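Long-range contact in enterotoxin type A (Staphylococcus aureus, PDB 1ESF), which activates the host immune system as a superantigen by binding MHC class II and T-cell receptor molecules, and causes staphylococcal food poisoning: residues Gly182-His187 against Ile226-Tyr231. Numbering follows the deposited sequence.
Sequences GLIVFH and IDIYLY. With CD (cadmium ion), chain C.
Asp227 OD2 and His187 ND1 meet at a shared cadmium ion, OD2 lying 2.4 Å from the metal and ND1 at the same distance. Between themselves they stay 3.4 Å apart as co-ligands, the imidazole and carboxylate planes turned 60° to one another, with OD2 at the ring's edge. Swinging CG anti to the backbone N (chi1 -162°) brings the His187 ring over to the metal, and Asn128 holds the other carboxylate oxygen, OD1, by a hydrogen bond. Ser1 and His225 complete the site; zinc, the natural cofactor bound by His187, His225 and Asp227, is necessary for the interaction with MHC class II. The metal thus sits at one end of an antiparallel strand pair in the beta-grasp domain, 226-231 running beside 182-187 at 179°. Two hydrogen-bonded pairs, Leu183 with Tyr229 and Val185 with Asp227, supply four backbone bonds, the shortest from Asp227 N to Val185 O at 2.8 Å. On the face bearing Asp227, Val185 CG2 reaches the edge of the Tyr229 ring, 4.1 Å from CE2, while Leu183 lies alongside that ring and the Trp130 ring meets it with the planes nearly parallel. The reverse face is aliphatic and aromatic: Ile184 CG1 touches both Ile226 CG2 (3.8 Å) and Ile228 CG1 (3.9 Å), which lie to the same side of it, and Phe186 runs beside Ile226; helix 152-167 packs against Ile184 and Phe186.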
ATOM      1  N   GLY A 182       3.652  15.615   1.687  1.00 19.78           N
ATOM      2  CA  GLY A 182       2.445  15.130   1.051  1.00 17.97           C
ATOM      3  C   GLY A 182       1.636  14.236   1.951  1.00 16.31           C
ATOM      4  O   GLY A 182       2.183  13.618   2.851  1.00 16.14           O
ATOM      5  N   LEU A 183       0.346  14.128   1.659  1.00 16.01           N
ATOM      6  CA  LEU A 183      -0.564  13.313   2.450  1.00 17.44           C
ATOM      7  C   LEU A 183      -1.514  12.633   1.509  1.00 16.69           C
ATOM      8  O   LEU A 183      -1.946  13.274   0.537  1.00 20.56           O
ATOM      9  CB  LEU A 183      -1.383  14.220   3.393  1.00 17.56           C
ATOM     10  CG  LEU A 183      -2.352  13.529   4.339  1.00 19.39           C
ATOM     11  CD1 LEU A 183      -1.593  12.746   5.366  1.00 14.89           C
ATOM     12  CD2 LEU A 183      -3.215  14.600   4.983  1.00 18.60           C
ATOM     13  N   ILE A 184      -1.767  11.331   1.716  1.00 14.76           N
ATOM     14  CA  ILE A 184      -2.765  10.638   0.912  1.00 15.14           C
ATOM     15  C   ILE A 184      -3.918  10.255   1.874  1.00 16.20           C
ATOM     16  O   ILE A 184      -3.672   9.806   2.994  1.00 16.40           O
ATOM     17  CB  ILE A 184      -2.217   9.422   0.128  1.00 12.10           C
ATOM     18  CG1 ILE A 184      -3.297   8.925  -0.842  1.00 12.69           C
ATOM     19  CG2 ILE A 184      -1.629   8.355   1.084  1.00 12.16           C
ATOM     20  CD1 ILE A 184      -2.753   7.973  -1.938  1.00 13.36           C
ATOM     21  N   VAL A 185      -5.142  10.568   1.475  1.00 15.03           N
ATOM     22  CA  VAL A 185      -6.332  10.250   2.263  1.00 17.33           C
ATOM     23  C   VAL A 185      -7.320   9.410   1.454  1.00 17.02           C
ATOM     24  O   VAL A 185      -7.691   9.783   0.337  1.00 17.32           O
ATOM     25  CB  VAL A 185      -7.090  11.520   2.728  1.00 16.88           C
ATOM     26  CG1 VAL A 185      -8.332  11.130   3.603  1.00 16.01           C
ATOM     27  CG2 VAL A 185      -6.156  12.450   3.526  1.00 17.45           C
ATOM     28  N   PHE A 186      -7.728   8.260   2.009  1.00 19.00           N
ATOM     29  CA  PHE A 186      -8.717   7.360   1.379  1.00 16.70           C
ATOM     30  C   PHE A 186     -10.034   7.809   2.018  1.00 19.11           C
ATOM     31  O   PHE A 186     -10.372   7.481   3.158  1.00 18.57           O
ATOM     32  CB  PHE A 186      -8.378   5.907   1.691  1.00 14.40           C
ATOM     33  CG  PHE A 186      -7.005   5.513   1.214  1.00 13.42           C
ATOM     34  CD1 PHE A 186      -5.894   5.783   1.995  1.00 15.27           C
ATOM     35  CD2 PHE A 186      -6.822   5.036  -0.083  1.00 14.42           C
ATOM     36  CE1 PHE A 186      -4.593   5.612   1.473  1.00 15.60           C
ATOM     37  CE2 PHE A 186      -5.562   4.861  -0.619  1.00 16.41           C
ATOM     38  CZ  PHE A 186      -4.424   5.154   0.164  1.00 15.54           C
ATOM     39  N   HIS A 187     -10.717   8.681   1.308  1.00 20.96           N
ATOM     40  CA  HIS A 187     -11.913   9.268   1.849  1.00 23.94           C
ATOM     41  C   HIS A 187     -13.196   8.462   1.691  1.00 25.07           C
ATOM     42  O   HIS A 187     -13.907   8.568   0.698  1.00 23.64           O
ATOM     43  CB  HIS A 187     -12.049  10.681   1.323  1.00 25.90           C
ATOM     44  CG  HIS A 187     -12.982  11.514   2.127  1.00 30.86           C
ATOM     45  ND1 HIS A 187     -13.254  12.823   1.815  1.00 34.20           N
ATOM     46  CD2 HIS A 187     -13.762  11.211   3.189  1.00 35.51           C
ATOM     47  CE1 HIS A 187     -14.182  13.289   2.638  1.00 36.31           C
ATOM     48  NE2 HIS A 187     -14.503  12.330   3.482  1.00 35.98           N
ATOM     49  N   ILE A 226     -10.081   9.238  -3.358  1.00 18.48           N
ATOM     50  CA  ILE A 226      -8.795   9.481  -2.759  1.00 16.94           C
ATOM     51  C   ILE A 226      -8.506  10.979  -2.893  1.00 16.42           C
ATOM     52  O   ILE A 226      -8.818  11.559  -3.925  1.00 17.00           O
ATOM     53  CB  ILE A 226      -7.727   8.623  -3.548  1.00 17.44           C
ATOM     54  CG1 ILE A 226      -7.949   7.097  -3.325  1.00 13.87           C
ATOM     55  CG2 ILE A 226      -6.293   9.048  -3.212  1.00 16.84           C
ATOM     56  CD1 ILE A 226      -7.061   6.235  -4.173  1.00 13.86           C
ATOM     57  N   ASP A 227      -8.027  11.604  -1.809  1.00 16.92           N
ATOM     58  CA  ASP A 227      -7.588  13.009  -1.822  1.00 14.69           C
ATOM     59  C   ASP A 227      -6.099  13.001  -1.627  1.00 13.04           C
ATOM     60  O   ASP A 227      -5.598  12.362  -0.698  1.00 15.96           O
ATOM     61  CB  ASP A 227      -8.187  13.788  -0.684  1.00 14.93           C
ATOM     62  CG  ASP A 227      -9.654  13.816  -0.753  1.00 18.17           C
ATOM     63  OD1 ASP A 227     -10.203  14.188  -1.807  1.00 23.33           O
ATOM     64  OD2 ASP A 227     -10.261  13.473   0.259  1.00 19.43           O
ATOM     65  N   ILE A 228      -5.376  13.667  -2.510  1.00 15.77           N
ATOM     66  CA  ILE A 228      -3.906  13.716  -2.401  1.00 17.14           C
ATOM     67  C   ILE A 228      -3.480  15.188  -2.297  1.00 17.29           C
ATOM     68  O   ILE A 228      -3.931  16.000  -3.101  1.00 18.67           O
ATOM     69  CB  ILE A 228      -3.152  13.028  -3.627  1.00 15.11           C
ATOM     70  CG1 ILE A 228      -3.569  11.532  -3.748  1.00 15.47           C
ATOM     71  CG2 ILE A 228      -1.618  13.202  -3.455  1.00 12.00           C
ATOM     72  CD1 ILE A 228      -2.981  10.770  -4.942  1.00 11.73           C
ATOM     73  N   TYR A 229      -2.695  15.507  -1.260  1.00 19.22           N
ATOM     74  CA  TYR A 229      -2.175  16.867  -0.984  1.00 20.52           C
ATOM     75  C   TYR A 229      -0.618  16.871  -1.093  1.00 19.57           C
ATOM     76  O   TYR A 229       0.080  16.223  -0.291  1.00 20.75           O
ATOM     77  CB  TYR A 229      -2.604  17.331   0.433  1.00 19.15           C
ATOM     78  CG  TYR A 229      -4.096  17.233   0.710  1.00 17.71           C
ATOM     79  CD1 TYR A 229      -4.993  18.229   0.248  1.00 20.37           C
ATOM     80  CD2 TYR A 229      -4.621  16.143   1.385  1.00 18.99           C
ATOM     81  CE1 TYR A 229      -6.382  18.125   0.451  1.00 19.62           C
ATOM     82  CE2 TYR A 229      -6.000  16.024   1.582  1.00 18.30           C
ATOM     83  CZ  TYR A 229      -6.870  17.005   1.106  1.00 19.68           C
ATOM     84  OH  TYR A 229      -8.237  16.796   1.181  1.00 24.40           O
ATOM     85  N   LEU A 230      -0.079  17.578  -2.086  1.00 18.60           N
ATOM     86  CA  LEU A 230       1.365  17.624  -2.271  1.00 17.93           C
ATOM     87  C   LEU A 230       1.874  19.073  -2.151  1.00 19.45           C
ATOM     88  O   LEU A 230       1.161  20.034  -2.539  1.00 17.15           O
ATOM     89  CB  LEU A 230       1.727  17.045  -3.639  1.00 19.29           C
ATOM     90  CG  LEU A 230       1.216  15.662  -4.074  1.00 17.54           C
ATOM     91  CD1 LEU A 230       1.648  15.447  -5.528  1.00 16.82           C
ATOM     92  CD2 LEU A 230       1.753  14.581  -3.146  1.00 14.93           C
ATOM     93  N   TYR A 231       3.068  19.219  -1.571  1.00 18.71           N
ATOM     94  CA  TYR A 231       3.686  20.542  -1.366  1.00 20.07           C
ATOM     95  C   TYR A 231       5.130  20.535  -1.775  1.00 20.29           C
ATOM     96  O   TYR A 231       5.859  19.616  -1.435  1.00 18.80           O
ATOM     97  CB  TYR A 231       3.636  20.959   0.093  1.00 19.68           C
ATOM     98  CG  TYR A 231       2.246  20.907   0.664  1.00 20.49           C
ATOM     99  CD1 TYR A 231       1.341  21.953   0.452  1.00 21.95           C
ATOM    100  CD2 TYR A 231       1.818  19.791   1.373  1.00 20.43           C
ATOM    101  CE1 TYR A 231       0.034  21.879   0.952  1.00 21.29           C
ATOM    102  CE2 TYR A 231       0.522  19.697   1.862  1.00 21.06           C
ATOM    103  CZ  TYR A 231      -0.356  20.737   1.657  1.00 21.53           C
ATOM    104  OH  TYR A 231      -1.632  20.640   2.184  1.00 25.52           O
TER
HETATM  105 CD    CD C 240     -12.566  14.143  -0.046  1.00 24.33          CD